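TRAP solute Binding Protein (PDB 5I7I) binds aromatic acids such as 3-hydroxybenzoate, probably handing them to a TRAP-type membrane transporter for uptake. Local coordinates at residues M188-V193 with M205-E210. Numbering follows the deposited sequence.
Sequences MPVPAV and MVVPWE. With 3HB (3-hydroxybenzoic acid), chain C.
V190 and V207 touch by single methyls, CG2 of V190 to CG1 of V207 at 4.1 Å, their side chains crossing at about a right angle beside the bound 3-hydroxybenzoate. Each also reaches the ligand: V190 CG1 packs against ring carbon C6 at 3.6 Å, and V207 CG1 comes within 3.6 Å of carboxylate oxygen O1'. With CG1 set between the backbone N and the carbonyl carbon (chi1 71°) and CG2 anti to the N, V190 gives one methyl to the ring and the other to V207. Further from the ligand, V193 CG1 meets the bent chain of M205 at CG and SD, both 4.1 Å away. At the phenol end, P208 CG lies 3.1 Å from ligand O3, while that hydroxyl donates a 2.6 Å hydrogen bond to OE1 of E210. Without the ring of P208, as with an alanine here, the ligand hydroxyl would probably lose its neighbour at CG and be freer to shift against E210. Outward from this shell, N38 binds E210 OE2, and the backbone N of E210 is tied to E278. R168, on the strand next to 204-207 in the sheet, bonds M188 O, V206 O and the ligand, so one guanidinium links both segments to the bound acid. V190 on the ring, V207 and P208 bordering its polar ends, cationic R168 and acceptor E210 together suit an aromatic acid, here one bearing a hydroxyl.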
loop_
_atom_site.group_PDB
_atom_site.type_symbol
_atom_site.label_atom_id
_atom_site.label_comp_id
_atom_site.label_asym_id
_atom_site.label_seq_id
_atom_site.Cartn_x
_atom_site.Cartn_y
_atom_site.Cartn_z
ATOM N N MET A 188 8.965 8.074 -5.529
ATOM C CA MET A 188 10.081 7.308 -4.970
ATOM C C MET A 188 9.565 6.332 -3.918
ATOM O O MET A 188 8.547 6.607 -3.264
ATOM C CB MET A 188 11.123 8.224 -4.322
ATOM C CG MET A 188 10.616 8.906 -3.045
ATOM S SD MET A 188 11.623 10.303 -2.535
ATOM C CE MET A 188 11.215 11.456 -3.847
ATOM N N PRO A 189 10.238 5.192 -3.718
ATOM C CA PRO A 189 9.897 4.331 -2.577
ATOM C C PRO A 189 10.100 5.059 -1.258
ATOM O O PRO A 189 10.876 6.011 -1.154
ATOM C CB PRO A 189 10.853 3.143 -2.731
ATOM C CG PRO A 189 11.172 3.112 -4.208
ATOM C CD PRO A 189 11.254 4.566 -4.590
ATOM N N VAL A 190 9.364 4.622 -0.251
ATOM C CA VAL A 190 9.280 5.374 1.001
ATOM C C VAL A 190 10.621 5.533 1.719
ATOM O O VAL A 190 10.819 6.561 2.380
ATOM C CB VAL A 190 8.150 4.848 1.911
ATOM C CG1 VAL A 190 8.487 3.504 2.492
ATOM C CG2 VAL A 190 7.830 5.857 3.015
ATOM N N PRO A 191 11.576 4.600 1.642
ATOM C CA PRO A 191 12.834 4.820 2.379
ATOM C C PRO A 191 13.640 6.014 1.886
ATOM O O PRO A 191 14.553 6.440 2.591
ATOM C CB PRO A 191 13.606 3.505 2.185
ATOM C CG PRO A 191 12.558 2.509 1.832
ATOM C CD PRO A 191 11.577 3.275 1.000
ATOM N N ALA A 192 13.329 6.551 0.706
ATOM C CA ALA A 192 14.029 7.692 0.122
ATOM C C ALA A 192 13.431 9.037 0.526
ATOM O O ALA A 192 14.045 10.080 0.260
ATOM C CB ALA A 192 13.976 7.585 -1.406
ATOM N N VAL A 193 12.275 9.036 1.184
ATOM C CA VAL A 193 11.527 10.271 1.411
ATOM C C VAL A 193 12.258 11.192 2.384
ATOM O O VAL A 193 12.343 12.408 2.167
ATOM C CB VAL A 193 10.124 9.931 1.922
ATOM C CG1 VAL A 193 9.410 11.177 2.416
ATOM C CG2 VAL A 193 9.321 9.272 0.818
ATOM N N MET A 205 4.909 14.961 1.076
ATOM C CA MET A 205 4.625 13.631 0.560
ATOM C C MET A 205 3.229 13.226 0.981
ATOM O O MET A 205 2.645 13.784 1.920
ATOM C CB MET A 205 5.609 12.569 1.066
ATOM C CG MET A 205 5.510 12.266 2.557
ATOM S SD MET A 205 6.284 13.493 3.588
ATOM C CE MET A 205 6.073 12.681 5.176
ATOM N N VAL A 206 2.733 12.192 0.315
ATOM C CA VAL A 206 1.608 11.423 0.823
ATOM C C VAL A 206 2.102 10.080 1.338
ATOM O O VAL A 206 2.947 9.427 0.708
ATOM C CB VAL A 206 0.448 11.265 -0.178
ATOM C CG1 VAL A 206 -0.223 12.579 -0.411
ATOM C CG2 VAL A 206 0.909 10.635 -1.454
ATOM N N VAL A 207 1.617 9.720 2.524
ATOM C CA VAL A 207 1.745 8.404 3.148
ATOM C C VAL A 207 0.651 8.315 4.195
ATOM O O VAL A 207 0.201 9.345 4.713
ATOM C CB VAL A 207 3.085 8.186 3.881
ATOM C CG1 VAL A 207 4.178 7.722 2.940
ATOM C CG2 VAL A 207 3.540 9.429 4.629
ATOM N N PRO A 208 0.239 7.121 4.584
ATOM C CA PRO A 208 -0.549 6.984 5.806
ATOM C C PRO A 208 0.333 7.273 7.010
ATOM O O PRO A 208 1.553 7.367 6.913
ATOM C CB PRO A 208 -0.995 5.521 5.773
ATOM C CG PRO A 208 0.163 4.836 5.093
ATOM C CD PRO A 208 0.687 5.809 4.067
ATOM N N TRP A 209 -0.290 7.418 8.174
ATOM C CA TRP A 209 0.498 7.665 9.381
ATOM C C TRP A 209 1.450 6.512 9.676
ATOM O O TRP A 209 2.549 6.740 10.183
ATOM C CB TRP A 209 -0.416 7.846 10.581
ATOM C CG TRP A 209 -1.341 9.005 10.604
ATOM C CD1 TRP A 209 -2.709 8.954 10.580
ATOM C CD2 TRP A 209 -0.998 10.388 10.743
ATOM N NE1 TRP A 209 -3.232 10.211 10.684
ATOM C CE2 TRP A 209 -2.206 11.111 10.792
ATOM C CE3 TRP A 209 0.207 11.084 10.854
ATOM C CZ2 TRP A 209 -2.239 12.488 10.937
ATOM C CZ3 TRP A 209 0.169 12.443 11.007
ATOM C CH2 TRP A 209 -1.050 13.138 11.049
ATOM N N GLU A 210 1.025 5.264 9.422
ATOM C CA GLU A 210 1.657 4.108 10.069
ATOM C C GLU A 210 3.111 3.946 9.682
ATOM O O GLU A 210 3.900 3.432 10.482
ATOM C CB GLU A 210 0.886 2.823 9.734
ATOM C CG GLU A 210 0.955 2.389 8.264
ATOM C CD GLU A 210 2.077 1.416 7.946
ATOM O OE1 GLU A 210 2.283 1.130 6.740
ATOM O OE2 GLU A 210 2.756 0.920 8.878
HETATM C "C1'" 3HB C . 4.522 4.050 0.576
HETATM O "O1'" 3HB C . 3.831 5.101 0.536
HETATM O "O2'" 3HB C . 5.393 3.833 -0.306
HETATM C C1 3HB C . 4.362 3.062 1.724
HETATM C C2 3HB C . 3.299 3.217 2.611
HETATM C C3 3HB C . 3.142 2.343 3.658
HETATM C C4 3HB C . 4.044 1.331 3.854
HETATM C C5 3HB C . 5.106 1.170 2.968
HETATM C C6 3HB C . 5.273 2.035 1.905
HETATM O O3 3HB C . 2.083 2.512 4.520
#